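Local coordinates for ABC transporter, substrate binding protein (Aeropyrum pernix, PDB 3EAF) that probably captures a solute outside the cell membrane and delivers it to an ABC transporter for uptake, at residues L10-T14 with G15-D19; I40-K43 with D44-V48; Y124-Q127 with A128-L132; E185-A188 with E189-A192; C205-T208 with I209-S213. All coordinates share one frame; numbering follows the deposited sequence.

From the N terminus, interaction 1 closes the bend between strand 3-11 and helix 18-38. Interaction 2 then turns the hairpin that carries strand 40-41 back along strand 47-56, in the same sheet as strand 3-11. Interaction 3 spans the first two turns or so of helix 124-139, which leads into strand 142-148 of the second sheet. Interaction 4 lies in helix 185-196, and interaction 5 joins strand 202-205 to helix 209-222, the helix against which 185-196 packs. All five are local and follow in series, so none nests or crosses. Interactions 1 and 5 nevertheless meet in space: D19 probably hydrogen-bonds T208 and S210, tying helix 18-38 to the junction after strand 202-205.

Interaction 1: residues L10-T14 with G15-D19; sequences LVDET and GPTSD
Between D12 and S18 the backbone doubles back, bringing the CA atoms of E13 and S18 to 4.8 Å, and a type I turn from G15 to S18 completes the bend. D12 CG lies opposite the backbone N (chi1 -179°), which sends both oxygens across to the far limb. OD1 takes the G15 N-H on its syn lone pair, N to OD1 2.6 Å, and weakly receives T14 N as well. OD2 has two donors from one residue: T17 N at 2.9 Å comes from the syn side, tilted out of the carboxylate plane, while T17 OG1, 2.5 Å from OD2, comes from the anti side. With bonds at both oxygens the carboxylate is fixed in rotation. This is the first strand-loop-helix connection of a periplasmic-binding-protein fold, running from strand 3-11 into helix 18-38. T17 sits at the N-cap position but spends its hydroxyl on D12 and on W83 rather than on the helix. S18 OG instead turns back to G15 O at 2.6 Å, in the carbonyl plane, and S18 N binds the same oxygen. S18 CB rests on the peptide carbon of E13 at 3.3 Å. The buried carbonyl oxygen of D12 has no hydrogen-bond partner, and the CA-H of S18 makes a C-H...O contact with it, CA to O 3.4 Å. E13 binds S25 and K54 through its carboxylate, and T14 OG1 binds D56.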
loop_
_atom_site.group_PDB
_atom_site.type_symbol
_atom_site.label_atom_id
_atom_site.label_comp_id
_atom_site.label_asym_id
_atom_site.label_seq_id
_atom_site.Cartn_x
_atom_site.Cartn_y
_atom_site.Cartn_z
ATOM N N LEU A 10 4.655 10.120 -9.128
ATOM C CA LEU A 10 3.425 9.819 -9.845
ATOM C C LEU A 10 2.298 9.561 -8.845
ATOM O O LEU A 10 2.375 8.634 -8.039
ATOM C CB LEU A 10 3.640 8.603 -10.756
ATOM C CG LEU A 10 2.604 8.310 -11.842
ATOM C CD1 LEU A 10 2.794 9.222 -13.052
ATOM C CD2 LEU A 10 2.698 6.845 -12.249
ATOM N N VAL A 11 1.269 10.400 -8.885
ATOM C CA VAL A 11 0.189 10.343 -7.896
ATOM C C VAL A 11 -1.201 10.371 -8.524
ATOM O O VAL A 11 -1.372 10.799 -9.668
ATOM C CB VAL A 11 0.309 11.477 -6.833
ATOM C CG1 VAL A 11 1.566 11.291 -5.982
ATOM C CG2 VAL A 11 0.285 12.875 -7.475
ATOM N N ASP A 12 -2.190 9.897 -7.771
ATOM C CA ASP A 12 -3.583 10.076 -8.155
ATOM C C ASP A 12 -4.247 11.048 -7.186
ATOM O O ASP A 12 -4.641 10.668 -6.084
ATOM C CB ASP A 12 -4.326 8.735 -8.184
ATOM C CG ASP A 12 -5.775 8.881 -8.616
ATOM O OD1 ASP A 12 -6.185 10.011 -8.963
ATOM O OD2 ASP A 12 -6.506 7.865 -8.612
ATOM N N GLU A 13 -4.370 12.302 -7.607
ATOM C CA GLU A 13 -4.983 13.337 -6.780
ATOM C C GLU A 13 -6.426 13.662 -7.161
ATOM O O GLU A 13 -7.146 14.300 -6.389
ATOM C CB GLU A 13 -4.140 14.611 -6.828
ATOM C CG GLU A 13 -2.798 14.488 -6.123
ATOM C CD GLU A 13 -2.005 15.778 -6.150
ATOM O OE1 GLU A 13 -2.169 16.562 -7.112
ATOM O OE2 GLU A 13 -1.213 16.011 -5.207
ATOM N N THR A 14 -6.850 13.221 -8.340
ATOM C CA THR A 14 -8.145 13.637 -8.882
ATOM C C THR A 14 -8.976 12.484 -9.450
ATOM O O THR A 14 -10.144 12.677 -9.801
ATOM C CB THR A 14 -7.971 14.712 -9.990
ATOM O OG1 THR A 14 -7.007 14.261 -10.957
ATOM C CG2 THR A 14 -7.522 16.049 -9.385
ATOM N N GLY A 15 -8.376 11.301 -9.544
ATOM C CA GLY A 15 -9.040 10.131 -10.134
ATOM C C GLY A 15 -9.749 9.207 -9.153
ATOM O O GLY A 15 -10.014 9.588 -8.008
ATOM N N PRO A 16 -10.058 7.971 -9.594
ATOM C CA PRO A 16 -10.899 7.047 -8.823
ATOM C C PRO A 16 -10.231 6.469 -7.567
ATOM O O PRO A 16 -10.915 5.846 -6.746
ATOM C CB PRO A 16 -11.197 5.935 -9.827
ATOM C CG PRO A 16 -10.008 5.937 -10.731
ATOM C CD PRO A 16 -9.634 7.381 -10.878
ATOM N N THR A 17 -8.918 6.662 -7.426
ATOM C CA THR A 17 -8.220 6.234 -6.217
ATOM C C THR A 17 -7.657 7.440 -5.448
ATOM O O THR A 17 -6.787 7.282 -4.588
ATOM C CB THR A 17 -7.105 5.185 -6.498
ATOM O OG1 THR A 17 -6.039 5.783 -7.248
ATOM C CG2 THR A 17 -7.655 3.943 -7.234
ATOM N N SER A 18 -8.175 8.634 -5.741
ATOM C CA SER A 18 -7.755 9.843 -5.024
ATOM C C SER A 18 -8.298 9.901 -3.589
ATOM O O SER A 18 -7.795 10.669 -2.770
ATOM C CB SER A 18 -8.089 11.121 -5.803
ATOM O OG SER A 18 -9.470 11.212 -6.107
ATOM N N ASP A 19 -9.313 9.084 -3.289
ATOM C CA ASP A 19 -9.778 8.897 -1.909
ATOM C C ASP A 19 -8.606 8.563 -0.963
ATOM O O ASP A 19 -8.558 9.045 0.175
ATOM C CB ASP A 19 -10.908 7.844 -1.813
ATOM C CG ASP A 19 -10.550 6.484 -2.447
ATOM O OD1 ASP A 19 -9.424 6.293 -2.958
ATOM O OD2 ASP A 19 -11.429 5.590 -2.442
#

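Interaction 2: residues I40-K43 with D44-V48; sequences IYTK and DGVRV
Y41 crosses R47 at a slant, its partner in an antiparallel non-hydrogen-bonded pair. Followed outward from CB, which passes 4.1 Å from V46 O, the tyrosine runs back along the returning strand. CD1 approaches G45 O and the CA of R47, CE1 comes to 3.6 Å from R47 CB, and OH ends 3.9 Å from R47 CD. The aliphatic stem of R47, extended from CG to NE, thus passes the outer part of the phenol, and the ring and guanidinium planes stand 42° apart. Beyond the tyrosine, R47 reaches N36 O with NH2, while NE gives its hydrogen to a water in the guanidinium plane that also accepts from I40 N and donates to V48 O. The loop joining the strands is a 3:5 hairpin, a type I turn from T42 to G45 closed by a G1 beta bulge: T42 O accepts from G45 N, whereas T42 N donates to V46 O, 3.0 Å away. G45, with positive phi, occupies the bulge position. T42 steadies the turn from inside. Its hydroxyl, held between the backbone N and carbonyl carbon (chi1 57°), accepts from V46 N at 3.0 Å and donates to D44 OD2 at 2.8 Å, reaching that oxygen from above the carboxylate plane. The other oxygen of D44 is taken by S309. T42 CG2 meets V48 CG2 at 3.7 Å, crossing it at about a right angle. I40 and V48, linked by V48 N to I40 O at 2.7 Å, point to the buried side against I304 of helix 288-304.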
loop_
_atom_site.group_PDB
_atom_site.type_symbol
_atom_site.label_atom_id
_atom_site.label_comp_id
_atom_site.label_asym_id
_atom_site.label_seq_id
_atom_site.Cartn_x
_atom_site.Cartn_y
_atom_site.Cartn_z
ATOM N N ILE A 40 20.400 15.372 3.303
ATOM C CA ILE A 40 20.619 13.988 2.889
ATOM C C ILE A 40 22.088 13.847 2.496
ATOM O O ILE A 40 22.574 14.585 1.639
ATOM C CB ILE A 40 19.722 13.591 1.681
ATOM C CG1 ILE A 40 18.240 13.845 1.981
ATOM C CG2 ILE A 40 19.941 12.122 1.302
ATOM C CD1 ILE A 40 17.419 14.243 0.751
ATOM N N TYR A 41 22.789 12.902 3.121
ATOM C CA TYR A 41 24.213 12.711 2.854
ATOM C C TYR A 41 24.541 11.292 2.420
ATOM O O TYR A 41 24.064 10.322 3.014
ATOM C CB TYR A 41 25.058 13.101 4.075
ATOM C CG TYR A 41 24.897 14.552 4.450
ATOM C CD1 TYR A 41 25.674 15.540 3.842
ATOM C CD2 TYR A 41 23.946 14.943 5.396
ATOM C CE1 TYR A 41 25.517 16.887 4.178
ATOM C CE2 TYR A 41 23.781 16.284 5.736
ATOM C CZ TYR A 41 24.567 17.246 5.121
ATOM O OH TYR A 41 24.400 18.571 5.459
ATOM N N THR A 42 25.360 11.188 1.377
ATOM C CA THR A 42 25.921 9.916 0.945
ATOM C C THR A 42 26.896 9.373 2.001
ATOM O O THR A 42 27.225 10.070 2.965
ATOM C CB THR A 42 26.652 10.068 -0.401
ATOM O OG1 THR A 42 27.678 11.064 -0.286
ATOM C CG2 THR A 42 25.673 10.472 -1.507
ATOM N N LYS A 43 27.356 8.135 1.810
ATOM C CA LYS A 43 28.329 7.500 2.715
ATOM C C LYS A 43 29.620 8.308 2.895
ATOM O O LYS A 43 30.189 8.335 3.986
ATOM C CB LYS A 43 28.668 6.079 2.250
ATOM C CG LYS A 43 27.655 5.022 2.673
ATOM C CD LYS A 43 28.231 3.606 2.569
ATOM C CE LYS A 43 28.485 3.177 1.126
ATOM N NZ LYS A 43 29.136 1.830 1.026
ATOM N N ASP A 44 30.070 8.961 1.826
ATOM C CA ASP A 44 31.273 9.800 1.878
ATOM C C ASP A 44 30.972 11.280 2.181
ATOM O O ASP A 44 31.828 12.148 2.001
ATOM C CB ASP A 44 32.088 9.654 0.588
ATOM C CG ASP A 44 31.264 9.901 -0.658
ATOM O OD1 ASP A 44 31.820 10.447 -1.633
ATOM O OD2 ASP A 44 30.063 9.558 -0.669
ATOM N N GLY A 45 29.753 11.559 2.635
ATOM C CA GLY A 45 29.402 12.878 3.153
ATOM C C GLY A 45 29.077 13.982 2.165
ATOM O O GLY A 45 29.127 15.155 2.522
ATOM N N VAL A 46 28.735 13.623 0.932
ATOM C CA VAL A 46 28.270 14.610 -0.056
ATOM C C VAL A 46 26.759 14.846 0.093
ATOM O O VAL A 46 25.975 13.893 0.116
ATOM C CB VAL A 46 28.607 14.181 -1.509
ATOM C CG1 VAL A 46 27.991 15.138 -2.520
ATOM C CG2 VAL A 46 30.113 14.103 -1.711
ATOM N N ARG A 47 26.358 16.113 0.203
ATOM C CA ARG A 47 24.949 16.450 0.329
ATOM C C ARG A 47 24.205 16.194 -0.971
ATOM O O ARG A 47 24.692 16.519 -2.060
ATOM C CB ARG A 47 24.732 17.900 0.775
ATOM C CG ARG A 47 23.266 18.235 1.038
ATOM C CD ARG A 47 23.118 19.495 1.843
ATOM N NE ARG A 47 21.730 19.722 2.245
ATOM C CZ ARG A 47 21.335 20.723 3.023
ATOM N NH1 ARG A 47 22.219 21.600 3.485
ATOM N NH2 ARG A 47 20.053 20.850 3.341
ATOM N N VAL A 48 23.024 15.600 -0.829
ATOM C CA VAL A 48 22.143 15.322 -1.955
ATOM C C VAL A 48 20.862 16.133 -1.809
ATOM O O VAL A 48 20.232 16.155 -0.741
ATOM C CB VAL A 48 21.831 13.808 -2.094
ATOM C CG1 VAL A 48 20.925 13.541 -3.309
ATOM C CG2 VAL A 48 23.119 13.015 -2.230
HETATM O O HOH W 1 19.656 17.640 1.552
#

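Interaction 3: residues Y124-Q127 with A128-L132; sequences YSTQ and ACSGL
S130 doubles its hold on T126: the backbone N lies 2.9 Å from T126 O and the hydroxyl OG 2.7 Å from the same oxygen. The two donors arrive from opposite faces of the carbonyl plane, each tilted about 30° out of it. OG can curl back in this way because it stands beside its own backbone N, turned from the carbonyl carbon (chi1 -67°). On the neighbouring rungs Y124 O accepts from A128 N, S125 O from C129 N at 2.8 Å, and Q127 O from G131 N at 3.0 Å. A128 CB lies against the carbonyl oxygen of Y124 at 3.3 Å, and C129 SG comes 3.4 Å from S125 O. The backbone bonds are successive i to i+4 steps of alpha-helix 124-139, which precedes the first strand of the second sheet, 142-148, in the two-sheet fold of a periplasmic binding protein. An alanine in place of S130 removes the second donor at T126 O and would probably leave A371 N without its mate, since S130 OG is also bonded to that amide. Further out, T126 OG1 is held by D123 just before the helix and S125 OG by T381, while C377 of helix 377-382 packs on S125, T126 and C129. Round the helix, A128 and L132 lie on I162, and C129 on A165, both of helix 159-165, while S130 touches V352 of strand 352-357. At the helix start, the Y124 side chain lies beside a bound glycerol.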
loop_
_atom_site.group_PDB
_atom_site.type_symbol
_atom_site.label_atom_id
_atom_site.label_comp_id
_atom_site.label_asym_id
_atom_site.label_seq_id
_atom_site.Cartn_x
_atom_site.Cartn_y
_atom_site.Cartn_z
ATOM N N TYR A 124 0.467 -7.603 -1.660
ATOM C CA TYR A 124 -0.980 -7.673 -1.415
ATOM C C TYR A 124 -1.514 -9.046 -1.002
ATOM O O TYR A 124 -2.466 -9.142 -0.228
ATOM C CB TYR A 124 -1.739 -7.244 -2.669
ATOM C CG TYR A 124 -1.838 -5.754 -2.912
ATOM C CD1 TYR A 124 -1.712 -5.244 -4.200
ATOM C CD2 TYR A 124 -2.082 -4.858 -1.862
ATOM C CE1 TYR A 124 -1.821 -3.878 -4.453
ATOM C CE2 TYR A 124 -2.191 -3.478 -2.106
ATOM C CZ TYR A 124 -2.056 -3.003 -3.405
ATOM O OH TYR A 124 -2.155 -1.656 -3.669
ATOM N N SER A 125 -0.925 -10.103 -1.548
ATOM C CA SER A 125 -1.401 -11.465 -1.298
ATOM C C SER A 125 -1.035 -11.933 0.116
ATOM O O SER A 125 -1.899 -12.414 0.855
ATOM C CB SER A 125 -0.865 -12.420 -2.371
ATOM O OG SER A 125 -1.140 -11.925 -3.674
ATOM N N THR A 126 0.237 -11.769 0.486
ATOM C CA THR A 126 0.723 -12.027 1.847
ATOM C C THR A 126 -0.030 -11.201 2.882
ATOM O O THR A 126 -0.371 -11.711 3.952
ATOM C CB THR A 126 2.227 -11.714 1.968
ATOM O OG1 THR A 126 2.945 -12.453 0.971
ATOM C CG2 THR A 126 2.753 -12.071 3.357
ATOM N N GLN A 127 -0.283 -9.928 2.564
ATOM C CA GLN A 127 -1.121 -9.066 3.401
ATOM C C GLN A 127 -2.524 -9.660 3.576
ATOM O O GLN A 127 -3.012 -9.794 4.705
ATOM C CB GLN A 127 -1.215 -7.646 2.810
ATOM C CG GLN A 127 0.061 -6.810 2.975
ATOM C CD GLN A 127 -0.122 -5.345 2.598
ATOM O OE1 GLN A 127 0.678 -4.774 1.839
ATOM N NE2 GLN A 127 -1.158 -4.725 3.137
ATOM N N ALA A 128 -3.160 -10.008 2.457
ATOM C CA ALA A 128 -4.516 -10.567 2.458
ATOM C C ALA A 128 -4.594 -11.855 3.272
ATOM O O ALA A 128 -5.488 -12.022 4.097
ATOM C CB ALA A 128 -5.001 -10.815 1.035
ATOM N N CYS A 129 -3.644 -12.754 3.043
ATOM C CA CYS A 129 -3.650 -14.047 3.721
ATOM C C CYS A 129 -3.351 -13.900 5.212
ATOM O O CYS A 129 -3.875 -14.660 6.025
ATOM C CB CYS A 129 -2.697 -15.022 3.035
ATOM S SG CYS A 129 -3.226 -15.465 1.352
ATOM N N SER A 130 -2.529 -12.910 5.563
ATOM C CA SER A 130 -2.271 -12.560 6.962
ATOM C C SER A 130 -3.532 -12.083 7.671
ATOM O O SER A 130 -3.810 -12.494 8.805
ATOM C CB SER A 130 -1.182 -11.494 7.064
ATOM O OG SER A 130 0.071 -12.009 6.640
ATOM N N GLY A 131 -4.292 -11.216 7.003
ATOM C CA GLY A 131 -5.561 -10.704 7.536
ATOM C C GLY A 131 -6.625 -11.783 7.670
ATOM O O GLY A 131 -7.406 -11.781 8.629
ATOM N N LEU A 132 -6.658 -12.706 6.706
ATOM C CA LEU A 132 -7.645 -13.789 6.701
ATOM C C LEU A 132 -7.330 -14.856 7.752
ATOM O O LEU A 132 -8.245 -15.437 8.344
ATOM C CB LEU A 132 -7.763 -14.405 5.303
ATOM C CG LEU A 132 -8.413 -13.494 4.250
ATOM C CD1 LEU A 132 -8.118 -13.993 2.840
ATOM C CD2 LEU A 132 -9.929 -13.340 4.489
#

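Interaction 4: residues E185-A188 with E189-A192; sequences EADA and ERIA
D187 and R190 lie side by side and point the same way off the helix. The arginine meets a single carboxylate oxygen end-on: NH1 is 3.0 Å and NH2 3.2 Å from D187 OD1. That oxygen sits at the guanidinium edge, close to its plane, but the carboxylate is turned across it, the two planes 72° apart. NH1 uses the anti lone pair of OD1, whereas NH2 comes from above the carboxylate plane. A bend in the arginine chain (chi3 70°) brings the head back over its own helix, where D187 O lies over one guanidinium face. The other oxygen, OD2, is bound by T184 N just before the helix, so D187 links the helix start to the next turn. E185 and E189 also run side by side in one direction, their carboxylates 38° apart in plane. E189 OE2 lies 3.8 Å from E185 CG, while the OE2 atoms of E185 and E189 stay 4.3 Å apart. Regular i to i+4 bonds such as I191 N to D187 O, 3.0 Å, carry the helix, and A188 and I191 pack on helix 209-222. The glutamate pair would be expected to repel, an effect probably eased by the nearby helix N terminus and by long, weak ion pairs from E189 to R193 and K221; the aspartate-arginine bridge is a local charge match.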
loop_
_atom_site.group_PDB
_atom_site.type_symbol
_atom_site.label_atom_id
_atom_site.label_comp_id
_atom_site.label_asym_id
_atom_site.label_seq_id
_atom_site.Cartn_x
_atom_site.Cartn_y
_atom_site.Cartn_z
ATOM N N GLU A 185 -23.738 3.663 -4.337
ATOM C CA GLU A 185 -24.475 3.074 -3.220
ATOM C C GLU A 185 -25.323 1.874 -3.683
ATOM O O GLU A 185 -25.379 0.835 -3.008
ATOM C CB GLU A 185 -25.355 4.144 -2.569
ATOM C CG GLU A 185 -26.089 3.686 -1.319
ATOM C CD GLU A 185 -27.011 4.757 -0.766
ATOM O OE1 GLU A 185 -27.899 5.225 -1.507
ATOM O OE2 GLU A 185 -26.848 5.124 0.416
ATOM N N ALA A 186 -25.960 2.023 -4.847
ATOM C CA ALA A 186 -26.776 0.965 -5.433
ATOM C C ALA A 186 -25.953 -0.275 -5.783
ATOM O O ALA A 186 -26.419 -1.402 -5.563
ATOM C CB ALA A 186 -27.517 1.477 -6.662
ATOM N N ASP A 187 -24.755 -0.067 -6.337
ATOM C CA ASP A 187 -23.824 -1.163 -6.633
ATOM C C ASP A 187 -23.477 -1.935 -5.369
ATOM O O ASP A 187 -23.465 -3.170 -5.376
ATOM C CB ASP A 187 -22.517 -0.647 -7.243
ATOM C CG ASP A 187 -22.689 -0.065 -8.632
ATOM O OD1 ASP A 187 -23.587 -0.496 -9.394
ATOM O OD2 ASP A 187 -21.900 0.831 -8.962
ATOM N N ALA A 188 -23.179 -1.192 -4.301
ATOM C CA ALA A 188 -22.836 -1.756 -2.996
ATOM C C ALA A 188 -23.982 -2.558 -2.383
ATOM O O ALA A 188 -23.760 -3.639 -1.832
ATOM C CB ALA A 188 -22.393 -0.649 -2.040
ATOM N N GLU A 189 -25.197 -2.019 -2.464
ATOM C CA GLU A 189 -26.379 -2.713 -1.954
ATOM C C GLU A 189 -26.723 -3.961 -2.777
ATOM O O GLU A 189 -27.088 -4.994 -2.210
ATOM C CB GLU A 189 -27.576 -1.768 -1.847
ATOM C CG GLU A 189 -27.436 -0.742 -0.721
ATOM C CD GLU A 189 -28.673 0.129 -0.538
ATOM O OE1 GLU A 189 -29.741 -0.211 -1.098
ATOM O OE2 GLU A 189 -28.570 1.164 0.166
ATOM N N ARG A 190 -26.576 -3.863 -4.099
ATOM C CA ARG A 190 -26.791 -5.001 -4.993
ATOM C C ARG A 190 -25.842 -6.145 -4.644
ATOM O O ARG A 190 -26.265 -7.303 -4.557
ATOM C CB ARG A 190 -26.622 -4.592 -6.466
ATOM C CG ARG A 190 -26.877 -5.727 -7.472
ATOM C CD ARG A 190 -26.681 -5.294 -8.930
ATOM N NE ARG A 190 -25.273 -5.044 -9.252
ATOM C CZ ARG A 190 -24.753 -3.840 -9.482
ATOM N NH1 ARG A 190 -25.523 -2.750 -9.452
ATOM N NH2 ARG A 190 -23.458 -3.721 -9.758
ATOM N N ILE A 191 -24.569 -5.813 -4.438
ATOM C CA ILE A 191 -23.547 -6.803 -4.079
ATOM C C ILE A 191 -23.817 -7.384 -2.696
ATOM O O ILE A 191 -23.708 -8.587 -2.506
ATOM C CB ILE A 191 -22.095 -6.219 -4.168
ATOM C CG1 ILE A 191 -21.698 -5.952 -5.624
ATOM C CG2 ILE A 191 -21.059 -7.132 -3.482
ATOM C CD1 ILE A 191 -21.994 -7.090 -6.607
ATOM N N ALA A 192 -24.171 -6.528 -1.740
ATOM C CA ALA A 192 -24.496 -6.988 -0.389
ATOM C C ALA A 192 -25.669 -7.974 -0.408
ATOM O O ALA A 192 -25.642 -8.990 0.288
ATOM C CB ALA A 192 -24.790 -5.816 0.528
#

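Interaction 5: residues C205-T208 with I209-S213; sequences CGNT and ISSCS
C205, the last residue of strand 202-205, turns its sulfur to C212: the SG atoms of C205 and C212 are 3.2 Å apart, tight but too far for a disulfide. Next, N207 lays its amide toward S211, ND2 to OG 3.2 Å, with the hydroxyl oxygen within the amide plane. S211 OG also crowds N207 CB at 3.0 Å, while the carbonyl O of N207 approaches C212 SG at 3.1 Å. L179 O accepts from ND2 too, and OD1 receives D149 N and S155 OG, so the buried amide is held at both ends. A leucine at N207 is likely to leave S211 OG and L179 O without this donor and D149 N and S155 OG without their acceptor. T208 then opens the helix: its carbonyl O receives C212 N at 3.2 Å. A water 2.7 Å from T208 OG1 donates to it; S211 OG, set between its backbone N and carbonyl carbon (chi1 58°), also bonds this water. T208 OG1 and S210 OG both bind D19 of helix 18-38. The whole is a strand-loop-helix junction at the C-terminal end of an inner, parallel strand of a mixed sheet, in a two-lobed binding-protein fold where such loops commonly border the cleft between lobes.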
loop_
_atom_site.group_PDB
_atom_site.type_symbol
_atom_site.label_atom_id
_atom_site.label_comp_id
_atom_site.label_asym_id
_atom_site.label_seq_id
_atom_site.Cartn_x
_atom_site.Cartn_y
_atom_site.Cartn_z
ATOM N N CYS A 205 -12.863 -7.406 0.844
ATOM C CA CYS A 205 -13.006 -6.395 -0.203
ATOM C C CYS A 205 -11.648 -5.893 -0.700
ATOM O O CYS A 205 -10.813 -5.468 0.091
ATOM C CB CYS A 205 -13.891 -5.231 0.248
ATOM S SG CYS A 205 -14.283 -4.091 -1.104
ATOM N N GLY A 206 -11.452 -5.932 -2.017
ATOM C CA GLY A 206 -10.168 -5.589 -2.623
ATOM C C GLY A 206 -10.034 -4.196 -3.217
ATOM O O GLY A 206 -9.027 -3.901 -3.853
ATOM N N ASN A 207 -11.024 -3.332 -2.975
ATOM C CA ASN A 207 -11.048 -1.978 -3.540
ATOM C C ASN A 207 -10.596 -0.905 -2.532
ATOM O O ASN A 207 -10.259 -1.223 -1.387
ATOM C CB ASN A 207 -12.461 -1.631 -4.043
ATOM C CG ASN A 207 -12.944 -2.540 -5.164
ATOM O OD1 ASN A 207 -12.197 -3.367 -5.693
ATOM N ND2 ASN A 207 -14.210 -2.381 -5.536
ATOM N N THR A 208 -10.605 0.360 -2.959
ATOM C CA THR A 208 -10.240 1.478 -2.086
ATOM C C THR A 208 -11.375 1.817 -1.117
ATOM O O THR A 208 -12.494 1.315 -1.261
ATOM C CB THR A 208 -9.830 2.747 -2.884
ATOM O OG1 THR A 208 -10.979 3.298 -3.540
ATOM C CG2 THR A 208 -8.759 2.420 -3.925
ATOM N N ILE A 209 -11.078 2.689 -0.152
ATOM C CA ILE A 209 -11.984 3.010 0.954
ATOM C C ILE A 209 -13.403 3.429 0.542
ATOM O O ILE A 209 -14.349 3.170 1.278
ATOM C CB ILE A 209 -11.350 4.066 1.935
ATOM C CG1 ILE A 209 -12.178 4.193 3.222
ATOM C CG2 ILE A 209 -11.120 5.420 1.234
ATOM C CD1 ILE A 209 -11.492 4.953 4.354
ATOM N N SER A 210 -13.549 4.068 -0.618
ATOM C CA SER A 210 -14.858 4.555 -1.071
ATOM C C SER A 210 -15.868 3.428 -1.252
ATOM O O SER A 210 -16.946 3.464 -0.671
ATOM C CB SER A 210 -14.727 5.366 -2.368
ATOM O OG SER A 210 -13.947 6.527 -2.136
ATOM N N SER A 211 -15.525 2.430 -2.053
ATOM C CA SER A 211 -16.440 1.308 -2.262
ATOM C C SER A 211 -16.464 0.331 -1.082
ATOM O O SER A 211 -17.518 -0.221 -0.773
ATOM C CB SER A 211 -16.149 0.587 -3.581
ATOM O OG SER A 211 -14.824 0.108 -3.624
ATOM N N CYS A 212 -15.319 0.123 -0.425
ATOM C CA CYS A 212 -15.270 -0.718 0.784
ATOM C C CYS A 212 -16.241 -0.224 1.846
ATOM O O CYS A 212 -16.973 -1.009 2.443
ATOM C CB CYS A 212 -13.867 -0.760 1.386
ATOM S SG CYS A 212 -12.681 -1.787 0.500
ATOM N N SER A 213 -16.232 1.082 2.091
ATOM C CA SER A 213 -17.109 1.685 3.093
ATOM C C SER A 213 -18.591 1.625 2.703
ATOM O O SER A 213 -19.445 1.315 3.539
ATOM C CB SER A 213 -16.684 3.120 3.375
ATOM O OG SER A 213 -15.343 3.147 3.830
HETATM O O HOH W 2 -13.169 2.013 -4.512
#